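GTP pyrophosphokinase (PDB 2BE3) probably transfers pyrophosphate from ATP to GTP or GDP, making the stringent-response alarmone (p)ppGpp, as in other enzymes of the RelA/SpoT family. Local coordinates at residues 4-7 / 8-12; 48-52 / 53-57; 62-65 / 66-70; 94-97 / 98-101; 162-166 / 167-171. All coordinates share one frame; numbering follows the deposited sequence.

Contact 1 of 5, residues 4-7 / 8-12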
# COMPACT_ATOMS: atom_id res chain seq x y z
N MSE A 4 -26.01 5.25 0.24
CA MSE A 4 -24.75 5.30 -0.57
C MSE A 4 -24.75 6.45 -1.60
O MSE A 4 -24.93 6.23 -2.81
CB MSE A 4 -24.47 3.92 -1.21
CG MSE A 4 -23.20 3.85 -2.10
SE MSE A 4 -21.45 4.15 -1.18
CE MSE A 4 -20.98 2.20 -0.69
N THR A 5 -24.55 7.67 -1.11
CA THR A 5 -24.58 8.87 -1.95
C THR A 5 -23.20 9.26 -2.50
O THR A 5 -22.20 8.59 -2.25
CB THR A 5 -25.22 10.08 -1.19
OG1 THR A 5 -24.35 10.53 -0.14
CG2 THR A 5 -26.59 9.73 -0.59
N LEU A 6 -23.16 10.37 -3.23
CA LEU A 6 -21.90 10.96 -3.69
C LEU A 6 -21.01 11.51 -2.56
O LEU A 6 -19.79 11.34 -2.62
CB LEU A 6 -22.15 12.06 -4.74
CG LEU A 6 -20.92 12.48 -5.56
CD1 LEU A 6 -20.68 11.49 -6.72
CD2 LEU A 6 -21.06 13.92 -6.08
N GLU A 7 -21.61 12.15 -1.57
CA GLU A 7 -20.85 12.70 -0.44
C GLU A 7 -20.30 11.61 0.48
O GLU A 7 -19.21 11.76 1.04
CB GLU A 7 -21.64 13.78 0.32
CG GLU A 7 -23.15 13.55 0.41
CD GLU A 7 -23.89 13.92 -0.88
OE1 GLU A 7 -23.57 14.97 -1.49
OE2 GLU A 7 -24.79 13.16 -1.28
N TRP A 8 -21.04 10.51 0.62
CA TRP A 8 -20.59 9.33 1.36
C TRP A 8 -19.41 8.65 0.69
O TRP A 8 -18.54 8.12 1.36
CB TRP A 8 -21.70 8.30 1.55
CG TRP A 8 -22.48 8.51 2.81
CD1 TRP A 8 -23.80 8.82 2.90
CD2 TRP A 8 -21.99 8.44 4.17
NE1 TRP A 8 -24.17 8.95 4.22
CE2 TRP A 8 -23.08 8.73 5.02
CE3 TRP A 8 -20.74 8.17 4.75
CZ2 TRP A 8 -22.97 8.74 6.42
CZ3 TRP A 8 -20.63 8.18 6.14
CH2 TRP A 8 -21.74 8.45 6.95
N GLU A 9 -19.39 8.69 -0.64
CA GLU A 9 -18.36 8.08 -1.46
C GLU A 9 -17.06 8.89 -1.38
O GLU A 9 -15.98 8.34 -1.24
CB GLU A 9 -18.86 8.03 -2.91
CG GLU A 9 -18.09 7.11 -3.81
CD GLU A 9 -18.66 7.07 -5.24
OE1 GLU A 9 -19.13 5.98 -5.67
OE2 GLU A 9 -18.66 8.14 -5.90
N GLU A 10 -17.20 10.21 -1.45
CA GLU A 10 -16.06 11.09 -1.30
C GLU A 10 -15.46 11.02 0.10
O GLU A 10 -14.25 11.15 0.26
CB GLU A 10 -16.46 12.52 -1.63
CG GLU A 10 -16.65 12.75 -3.12
CD GLU A 10 -17.17 14.16 -3.46
OE1 GLU A 10 -17.26 15.04 -2.55
OE2 GLU A 10 -17.48 14.38 -4.65
N PHE A 11 -16.32 10.78 1.10
CA PHE A 11 -15.85 10.70 2.47
C PHE A 11 -15.10 9.39 2.74
O PHE A 11 -14.08 9.37 3.42
CB PHE A 11 -17.01 10.88 3.45
CG PHE A 11 -16.61 10.67 4.88
CD1 PHE A 11 -15.92 11.67 5.57
CD2 PHE A 11 -16.89 9.48 5.53
CE1 PHE A 11 -15.54 11.49 6.88
CE2 PHE A 11 -16.50 9.28 6.85
CZ PHE A 11 -15.83 10.28 7.52
N LEU A 12 -15.62 8.30 2.20
CA LEU A 12 -15.13 6.96 2.52
C LEU A 12 -13.87 6.55 1.79
O LEU A 12 -13.10 5.73 2.29
CB LEU A 12 -16.22 5.92 2.28
CG LEU A 12 -17.37 6.00 3.27
CD1 LEU A 12 -18.42 4.98 2.89
CD2 LEU A 12 -16.88 5.83 4.71
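Thr-5 OG1 accepts a long, weak hydrogen bond from the backbone N of Trp-8, 3.4 Å away, though the N-H points at it nearly straight (163°). In the conformer of Glu-7 described here, one of two, the hydroxyl also donates to OE2 of Glu-7 at 2.9 Å; for the other conformer this bond is doubtful. OG1 meets that oxygen on its anti side and somewhat out of the carboxylate plane. The glutamate chain folds at the CB-CG bond (chi2 -78°), and the carboxylate comes round beside the threonine.

Among the backbone bonds, the carbonyl of Thr-5 takes Glu-9 N at 3.2 Å. The next two bonds follow, from Glu-10 N to Leu-6 O and from Phe-11 N to Glu-7 O, all three at i to i+4 spacing. The one to Leu-6 is the straightest, at 160°.

This is the N-terminal cap of helix 6-35, the long helix that opens the modelled chain, with Thr-5 as the N-cap residue. A carboxylate beside the first turn would also be favourably placed toward the helix dipole.

The remaining side-chain approaches are van der Waals contacts between carbon and oxygen. The indole of Trp-8 sets CD1 3.5 Å from Thr-5 OG1, the approach being oblique to the ring, while its apolar packing is on Ile-52 and Ile-55 of helix 52-62. Leu-6 spreads its two methyls between two glutamates: CD1 lies 4.0 Å from Glu-9 OE2, and CD2 comes 3.9 Å from Glu-10 OE2. Phe-11 rests CB against the carbonyl oxygen of Glu-7 and carries its ring onward to Tyr-15.

Contact 2 of 5, residues 48-52 / 53-57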
# COMPACT_ATOMS: atom_id res chain seq x y z
N ARG A 48 -11.77 -4.09 6.72
CA ARG A 48 -13.04 -3.62 6.17
C ARG A 48 -13.21 -2.12 6.44
O ARG A 48 -12.79 -1.63 7.44
CB ARG A 48 -14.20 -4.39 6.82
CG ARG A 48 -14.19 -4.32 8.36
CD ARG A 48 -15.38 -3.57 8.78
NE ARG A 48 -15.42 -3.09 10.17
CZ ARG A 48 -14.88 -1.96 10.66
NH1 ARG A 48 -14.13 -1.15 9.90
NH2 ARG A 48 -15.10 -1.66 11.93
N VAL A 49 -13.87 -1.40 5.55
CA VAL A 49 -14.44 -0.11 5.87
C VAL A 49 -15.83 -0.31 6.46
O VAL A 49 -16.61 -1.06 5.93
CB VAL A 49 -14.53 0.80 4.64
CG1 VAL A 49 -15.18 2.11 5.01
CG2 VAL A 49 -13.14 1.01 4.08
N LYS A 50 -16.12 0.38 7.56
CA LYS A 50 -17.38 0.21 8.23
C LYS A 50 -18.48 0.57 7.24
O LYS A 50 -18.33 1.54 6.51
CB LYS A 50 -17.39 1.15 9.40
CG LYS A 50 -18.14 0.70 10.60
CD LYS A 50 -17.91 1.73 11.66
CE LYS A 50 -18.68 1.37 12.89
NZ LYS A 50 -18.14 0.09 13.44
N PRO A 51 -19.56 -0.24 7.16
CA PRO A 51 -20.66 0.16 6.29
C PRO A 51 -21.35 1.41 6.80
O PRO A 51 -21.45 1.60 8.01
CB PRO A 51 -21.63 -1.02 6.40
CG PRO A 51 -20.89 -2.10 7.03
CD PRO A 51 -19.79 -1.54 7.81
N ILE A 52 -21.83 2.23 5.87
CA ILE A 52 -22.52 3.49 6.14
C ILE A 52 -23.61 3.39 7.20
O ILE A 52 -23.74 4.31 8.04
CB ILE A 52 -23.14 4.08 4.82
CG1 ILE A 52 -22.03 4.45 3.83
CG2 ILE A 52 -24.03 5.28 5.09
CD1 ILE A 52 -22.54 4.58 2.39
N GLU A 53 -24.42 2.33 7.20
CA GLU A 53 -25.49 2.24 8.20
C GLU A 53 -24.96 1.84 9.60
O GLU A 53 -25.60 2.15 10.62
CB GLU A 53 -26.68 1.36 7.75
CG GLU A 53 -27.45 1.83 6.48
CD GLU A 53 -28.13 3.22 6.58
OE1 GLU A 53 -28.53 3.66 7.69
OE2 GLU A 53 -28.28 3.86 5.52
N SER A 54 -23.81 1.17 9.66
CA SER A 54 -23.13 0.98 10.93
C SER A 54 -22.49 2.28 11.41
O SER A 54 -22.52 2.55 12.60
CB SER A 54 -22.06 -0.08 10.81
OG SER A 54 -22.63 -1.35 10.69
N ILE A 55 -21.94 3.07 10.48
CA ILE A 55 -21.41 4.39 10.81
C ILE A 55 -22.52 5.26 11.38
O ILE A 55 -22.33 5.86 12.43
CB ILE A 55 -20.73 5.11 9.60
CG1 ILE A 55 -19.51 4.33 9.11
CG2 ILE A 55 -20.36 6.56 10.00
CD1 ILE A 55 -18.97 4.82 7.79
N LYS A 56 -23.68 5.28 10.70
CA LYS A 56 -24.83 6.09 11.15
C LYS A 56 -25.36 5.67 12.51
O LYS A 56 -25.73 6.51 13.31
CB LYS A 56 -25.95 6.11 10.13
CG LYS A 56 -25.66 7.00 8.98
CD LYS A 56 -26.22 6.39 7.71
CE LYS A 56 -27.50 7.08 7.27
NZ LYS A 56 -27.23 8.46 6.77
N GLU A 57 -25.36 4.37 12.76
CA GLU A 57 -25.78 3.83 14.03
C GLU A 57 -24.86 4.31 15.12
O GLU A 57 -25.31 4.81 16.14
CB GLU A 57 -25.78 2.29 14.00
CG GLU A 57 -25.93 1.67 15.39
CD GLU A 57 -25.45 0.22 15.50
OE1 GLU A 57 -24.62 -0.24 14.67
OE2 GLU A 57 -25.92 -0.47 16.45
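The backbone leaves strand 42-49 extended and turns into helix 52-62 at Pro-51, whose carbonyl oxygen accepts from Ile-55 N at 2.9 Å, in the carbonyl plane, and more weakly from Ser-54 N. The contact is thus a strand-to-helix junction with proline in the N-cap position, where the outermost strand 42-49 of the mixed sheet runs into helix 52-62. The next i to i+4 bond runs from Lys-56 N to Ile-52 O.

Lys-50 lies obliquely over the first helical turn. Its CB meets CG1 of Ile-55 at 3.8 Å, and its CG comes within 4.0 Å of Ser-54 CB. The chain stays extended until CE, then bends (chi4 65°), and its ammonium group forms a salt bridge with Asp-75, which Arg-48 shares. Ile-55 in turn is buried against Leu-73 and Ile-76.

Ser-54 CB sits 4.0 Å from Pro-51 CD, so the proline ring packs on the start of the helix. Ile-52 and Lys-56 run side by side, pointing the same way. Ile-52 holds CG2 anti to its backbone nitrogen, and that methyl touches the aliphatic part of the lysine, with CG2 of Ile-52 3.6 Å from CD of Lys-56.

Contact 3 of 5, residues 62-65 / 66-70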
# COMPACT_ATOMS: atom_id res chain seq x y z
N ARG A 62 -23.41 7.37 19.99
CA ARG A 62 -22.27 8.00 20.68
C ARG A 62 -22.39 9.51 20.75
O ARG A 62 -21.68 10.17 21.53
CB ARG A 62 -20.94 7.65 20.00
CG ARG A 62 -20.59 6.19 19.98
CD ARG A 62 -19.94 5.82 21.28
NE ARG A 62 -20.37 4.51 21.78
CZ ARG A 62 -20.14 4.08 23.02
NH1 ARG A 62 -19.48 4.86 23.89
NH2 ARG A 62 -20.55 2.88 23.39
N GLY A 63 -23.27 10.07 19.91
CA GLY A 63 -23.52 11.50 19.86
C GLY A 63 -22.56 12.21 18.93
O GLY A 63 -22.21 13.35 19.14
N ILE A 64 -22.11 11.50 17.92
CA ILE A 64 -21.18 12.03 16.93
C ILE A 64 -21.98 12.69 15.80
O ILE A 64 -22.92 12.08 15.27
CB ILE A 64 -20.31 10.88 16.42
CG1 ILE A 64 -19.56 10.29 17.61
CG2 ILE A 64 -19.41 11.31 15.26
CD1 ILE A 64 -18.93 8.94 17.31
N THR A 65 -21.62 13.91 15.44
CA THR A 65 -22.15 14.61 14.26
C THR A 65 -21.25 14.43 13.04
O THR A 65 -20.17 13.87 13.15
CB THR A 65 -22.21 16.12 14.52
OG1 THR A 65 -20.98 16.53 15.14
CG2 THR A 65 -23.36 16.45 15.44
N TYR A 66 -21.71 14.89 11.88
CA TYR A 66 -20.93 14.79 10.65
C TYR A 66 -19.63 15.55 10.73
O TYR A 66 -18.61 15.08 10.24
CB TYR A 66 -21.74 15.21 9.42
CG TYR A 66 -22.71 14.13 9.00
CD1 TYR A 66 -22.26 12.83 8.76
CD2 TYR A 66 -24.07 14.39 8.90
CE1 TYR A 66 -23.14 11.81 8.41
CE2 TYR A 66 -24.96 13.39 8.56
CZ TYR A 66 -24.49 12.11 8.31
OH TYR A 66 -25.39 11.13 7.96
N ALA A 67 -19.65 16.70 11.39
CA ALA A 67 -18.47 17.53 11.57
C ALA A 67 -17.36 16.82 12.36
O ALA A 67 -16.19 16.97 12.01
CB ALA A 67 -18.84 18.82 12.20
N THR A 68 -17.70 16.03 13.37
CA THR A 68 -16.68 15.39 14.21
C THR A 68 -16.46 13.92 13.88
O THR A 68 -15.64 13.23 14.50
CB THR A 68 -16.98 15.62 15.72
OG1 THR A 68 -18.06 14.80 16.14
CG2 THR A 68 -17.35 17.07 15.98
N LEU A 69 -17.19 13.43 12.88
CA LEU A 69 -17.18 12.03 12.54
C LEU A 69 -15.77 11.46 12.40
O LEU A 69 -15.44 10.42 12.99
CB LEU A 69 -18.00 11.81 11.28
CG LEU A 69 -18.04 10.39 10.72
CD1 LEU A 69 -18.50 9.38 11.82
CD2 LEU A 69 -18.88 10.30 9.45
N GLU A 70 -14.91 12.14 11.65
CA GLU A 70 -13.57 11.61 11.38
C GLU A 70 -12.64 11.67 12.60
O GLU A 70 -11.58 11.02 12.64
CB GLU A 70 -12.97 12.36 10.20
CG GLU A 70 -12.63 13.80 10.49
CD GLU A 70 -12.17 14.53 9.25
OE1 GLU A 70 -10.95 14.67 9.06
OE2 GLU A 70 -13.03 14.94 8.44
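Thr-65 O receives the backbone N of Thr-68 in a weak hydrogen bond of 3.3 Å, bent to 132°, and Leu-69 N also lies 3.0 Å from the same oxygen. The segment is the turn joining helix 52-62 to the short helix 69-72, entered through Gly-63, which leaves the first helix with positive phi.

The two threonines face each other across this turn, and their side chains cross at a slant. Each turns its OG1 between its own backbone nitrogen and carbonyl carbon (chi1 45° in Thr-65, 74° in Thr-68), a rotation that brings Thr-65 OG1 and Thr-68 OG1 within 3.5 Å of each other. Thr-68 OG1 has its stronger polar partner in Asp-72, one helical turn on.

On the inner side, Ile-64 CG2 lies 3.6 Å from Leu-69 CA, at the beginning of the short helix, while Ile-64 and Leu-69 both pack on Met-59 of helix 52-62. Leu-69 goes further, touching Ile-55 and reaching Phe-11 of helix 6-35. Tyr-66 also leans on Met-59, and its OH meets Lys-56 in a weak hydrogen bond. Within the turn the closest apolar approach of two side chains is that of Ile-64 CG2 to Leu-69 CD1, at 4.0 Å.

Contact 4 of 5, residues 94-97 / 98-101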
# COMPACT_ATOMS: atom_id res chain seq x y z
N ASP A 94 4.83 -4.29 19.20
CA ASP A 94 6.21 -3.78 19.03
C ASP A 94 6.55 -3.40 17.59
O ASP A 94 7.14 -2.36 17.34
CB ASP A 94 7.25 -4.83 19.50
CG ASP A 94 7.28 -5.00 21.01
OD1 ASP A 94 6.68 -4.19 21.72
OD2 ASP A 94 7.89 -5.96 21.50
N ILE A 95 6.20 -4.27 16.65
CA ILE A 95 6.45 -3.99 15.24
C ILE A 95 5.66 -2.75 14.79
O ILE A 95 6.17 -2.00 14.00
CB ILE A 95 6.12 -5.21 14.33
CG1 ILE A 95 7.10 -6.36 14.59
CG2 ILE A 95 6.22 -4.84 12.85
CD1 ILE A 95 6.49 -7.69 14.13
N LEU A 96 4.43 -2.55 15.27
CA LEU A 96 3.67 -1.35 14.94
C LEU A 96 4.30 -0.08 15.49
O LEU A 96 4.31 0.92 14.77
CB LEU A 96 2.18 -1.45 15.35
CG LEU A 96 1.42 -2.64 14.71
CD1 LEU A 96 0.00 -2.69 15.22
CD2 LEU A 96 1.48 -2.61 13.19
N HIS A 97 4.83 -0.11 16.72
CA HIS A 97 5.48 1.09 17.30
C HIS A 97 6.70 1.55 16.53
O HIS A 97 7.02 2.71 16.51
CB HIS A 97 5.85 0.89 18.77
CG HIS A 97 4.70 1.09 19.71
ND1 HIS A 97 4.37 2.31 20.26
CD2 HIS A 97 3.81 0.20 20.21
CE1 HIS A 97 3.33 2.17 21.05
NE2 HIS A 97 2.97 0.90 21.04
N LYS A 98 7.38 0.60 15.92
CA LYS A 98 8.55 0.79 15.10
C LYS A 98 8.24 1.49 13.74
O LYS A 98 9.13 2.05 13.13
CB LYS A 98 9.06 -0.62 14.83
CG LYS A 98 10.47 -0.76 14.39
CD LYS A 98 10.80 -2.24 14.13
CE LYS A 98 11.08 -3.01 15.41
NZ LYS A 98 11.51 -4.40 15.11
N ARG A 99 7.00 1.43 13.27
CA ARG A 99 6.63 1.98 11.95
C ARG A 99 6.52 3.50 11.91
O ARG A 99 5.92 4.13 12.80
CB ARG A 99 5.30 1.39 11.51
CG ARG A 99 5.34 -0.12 11.30
CD ARG A 99 4.04 -0.59 10.68
NE ARG A 99 3.90 -0.11 9.30
CZ ARG A 99 4.25 -0.80 8.22
NH1 ARG A 99 4.76 -2.02 8.32
NH2 ARG A 99 4.08 -0.27 7.02
N GLN A 100 7.07 4.10 10.85
CA GLN A 100 7.03 5.55 10.69
C GLN A 100 5.89 5.97 9.76
O GLN A 100 5.77 7.12 9.44
CB GLN A 100 8.39 6.06 10.17
CG GLN A 100 8.94 5.37 8.93
CD GLN A 100 8.34 5.89 7.59
OE1 GLN A 100 8.50 7.08 7.23
NE2 GLN A 100 7.68 4.97 6.83
N ASP A 101 5.06 5.02 9.32
CA ASP A 101 3.93 5.36 8.45
C ASP A 101 2.62 5.46 9.24
O ASP A 101 1.52 5.53 8.67
CB ASP A 101 3.81 4.36 7.28
CG ASP A 101 3.49 2.96 7.74
OD1 ASP A 101 3.64 2.66 8.94
OD2 ASP A 101 3.09 2.12 6.89
O HOH W 1 4.15 3.74 14.92
O HOH W 2 7.15 5.21 15.18
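The C-terminal end of helix 89-97, before edge strand 102-109 of the sheet, is finished by backbone bonds and two waters, followed by a salt bridge in the connection. Lys-98 N keeps a last helical bond to Asp-94 O (3.3 Å). Arg-99 N then turns to Leu-96 O at 3.1 Å, from well above the carbonyl plane, an i to i+3 bond, as in a turn, where the helical pattern stops.

One water bridges the carbonyl oxygens of Leu-96 and Arg-99, lying 2.8 Å from each O; a second bridges His-97 O and Arg-99 O. Leu-96 O thus has a water as well as Arg-99 N; each water has fewer protons than acceptors nearby, so the bonds are probably shared.

The aliphatic part of Arg-99 lies along this end: its CG is 3.4 Å from Ile-95 O, and its CD meets Leu-96 CD2 in an oblique crossing. Leu-96 itself packs on Leu-26 and Ile-104. Beyond CD the arginine bends (chi3 68°), bringing the guanidinium side-on to Asp-101, a carboxylate that also pairs with Lys-25 of helix 6-35. The second subunit also reaches this end: Lys-98 NZ bonds to its Ile-133 O. Two nitrogens grip Asp-101: Arg-99 NE bonds to OD1 at 2.8 Å, and Arg-99 NH2 to OD2 at 2.6 Å, the latter almost straight (176°) and in the guanidinium plane.

Contact 5 of 5, residues 162-166 / 167-171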
# COMPACT_ATOMS: atom_id res chain seq x y z
N TYR A 162 -25.81 -8.14 17.42
CA TYR A 162 -26.55 -7.35 16.45
C TYR A 162 -28.04 -7.67 16.59
O TYR A 162 -28.87 -6.77 16.67
CB TYR A 162 -26.04 -7.63 15.02
CG TYR A 162 -26.80 -6.85 13.97
CD1 TYR A 162 -26.52 -5.52 13.71
CD2 TYR A 162 -27.83 -7.45 13.26
CE1 TYR A 162 -27.24 -4.80 12.76
CE2 TYR A 162 -28.56 -6.75 12.31
CZ TYR A 162 -28.26 -5.44 12.06
OH TYR A 162 -28.99 -4.76 11.12
N LYS A 163 -28.38 -8.95 16.65
CA LYS A 163 -29.76 -9.34 16.89
C LYS A 163 -30.30 -9.00 18.31
O LYS A 163 -31.39 -8.46 18.43
CB LYS A 163 -29.99 -10.81 16.56
CG LYS A 163 -31.40 -11.26 16.76
CD LYS A 163 -31.72 -12.49 15.90
CE LYS A 163 -33.08 -13.03 16.26
NZ LYS A 163 -33.82 -13.43 15.02
N TYR A 164 -29.54 -9.32 19.36
CA TYR A 164 -30.12 -9.28 20.71
C TYR A 164 -29.74 -8.07 21.54
O TYR A 164 -30.34 -7.85 22.58
CB TYR A 164 -29.80 -10.56 21.48
CG TYR A 164 -30.43 -11.77 20.84
CD1 TYR A 164 -31.81 -12.01 20.94
CD2 TYR A 164 -29.65 -12.67 20.11
CE1 TYR A 164 -32.39 -13.13 20.34
CE2 TYR A 164 -30.23 -13.80 19.49
CZ TYR A 164 -31.59 -14.02 19.62
OH TYR A 164 -32.15 -15.11 19.02
N GLN A 165 -28.74 -7.31 21.09
CA GLN A 165 -28.27 -6.10 21.76
C GLN A 165 -28.23 -6.20 23.28
O GLN A 165 -28.81 -5.38 23.98
CB GLN A 165 -29.10 -4.89 21.36
CG GLN A 165 -29.52 -4.92 19.90
CD GLN A 165 -29.96 -3.55 19.44
OE1 GLN A 165 -29.16 -2.58 19.47
NE2 GLN A 165 -31.23 -3.44 19.05
N GLY A 166 -27.53 -7.21 23.78
CA GLY A 166 -27.33 -7.33 25.22
C GLY A 166 -28.33 -8.26 25.87
O GLY A 166 -28.08 -8.75 26.98
N ASP A 167 -29.44 -8.54 25.18
CA ASP A 167 -30.51 -9.38 25.70
C ASP A 167 -30.58 -10.79 25.09
O ASP A 167 -31.53 -11.15 24.41
CB ASP A 167 -31.85 -8.66 25.56
CG ASP A 167 -32.97 -9.30 26.37
OD1 ASP A 167 -32.74 -10.27 27.16
OD2 ASP A 167 -34.11 -8.82 26.19
N PHE A 168 -29.56 -11.59 25.39
CA PHE A 168 -29.48 -12.94 24.87
C PHE A 168 -30.49 -13.91 25.51
O PHE A 168 -30.69 -13.91 26.72
CB PHE A 168 -28.04 -13.48 25.02
CG PHE A 168 -26.99 -12.61 24.35
CD1 PHE A 168 -26.86 -12.59 22.95
CD2 PHE A 168 -26.13 -11.81 25.12
CE1 PHE A 168 -25.91 -11.80 22.33
CE2 PHE A 168 -25.15 -11.02 24.52
CZ PHE A 168 -25.04 -11.01 23.11
N PRO A 169 -31.16 -14.73 24.70
CA PRO A 169 -31.87 -15.82 25.38
C PRO A 169 -30.93 -16.60 26.32
O PRO A 169 -29.74 -16.78 26.02
CB PRO A 169 -32.35 -16.69 24.22
CG PRO A 169 -32.51 -15.72 23.09
CD PRO A 169 -31.38 -14.74 23.25
N ASP A 170 -31.48 -17.02 27.46
CA ASP A 170 -30.76 -17.79 28.48
C ASP A 170 -29.88 -18.88 27.92
O ASP A 170 -28.75 -19.09 28.39
CB ASP A 170 -31.75 -18.45 29.45
CG ASP A 170 -32.13 -17.56 30.61
OD1 ASP A 170 -31.31 -16.71 31.05
OD2 ASP A 170 -33.27 -17.73 31.10
N GLU A 171 -30.41 -19.59 26.92
CA GLU A 171 -29.67 -20.66 26.32
C GLU A 171 -28.45 -20.19 25.54
O GLU A 171 -27.41 -20.85 25.55
CB GLU A 171 -30.56 -21.51 25.41
CG GLU A 171 -29.78 -22.62 24.71
CD GLU A 171 -29.26 -23.71 25.69
OE1 GLU A 171 -29.35 -23.53 26.94
OE2 GLU A 171 -28.77 -24.76 25.19
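Pro-169 lays its CD over one face of the Tyr-164 ring, 3.6 Å from the centroid and 15° off the normal, a CH-pi contact in the link between helix 148-164 and helix 170-191, which is built on a type I' beta turn. The two side chains cross at about a right angle, and CD comes nearest to CE1 of the tyrosine; Pro-169 CG lies next, nearest CE1 and CZ of Tyr-164. On the opposite face lies CG of Lys-163, so the phenol is sandwiched between two aliphatic groups.

Phe-168 adds an oblique contact, its CD1 standing 3.9 Å from Tyr-164 CB. Its ring lies between the two helices, touching Leu-160 and Asn-161 on one and Lys-173 and Leu-176 on the other. Tyr-164 reaches Ile-172 in the second helix.

What sets these groups in place is the turn, which runs from Tyr-164 to Asp-167. Gln-165 and Gly-166 at its corners both take positive phi; the glycine, at phi 97°, has no CB to collide with the preceding carbonyl oxygen. Pro-169 occupies the N-cap position of helix 170-191, with its ring beside the tyrosine. Tyr-164 CG is anti to the carbonyl carbon (chi1 -64°), directing the ring to the proline. The turn is closed by Asp-167 N bonding to Tyr-164 O at 2.8 Å, from above the carbonyl plane.

Contacts 1, 2 and 3 form one cluster: Trp-8 and Phe-11 of the first touch Ile-52, Ile-55, Tyr-66 and Leu-69 of the others, so the start of helix 6-35, helix 52-62 and the turn to helix 69-72 share an apolar seam. Contact 1 is a surface cap, whereas contacts 2 and 3 are partly buried: contact 2 buries Ile-55 and the salt-bridged Lys-50, contact 3 buries Ile-64 and Leu-69. Contacts 4 and 5 lie on opposite sides of the chain's centre, about 39 Å apart between centres. Contact 4, also partly buried, relies on water and charge near the dimer interface; contact 5, at the surface, relies on ring packing and a type I' turn with glycine.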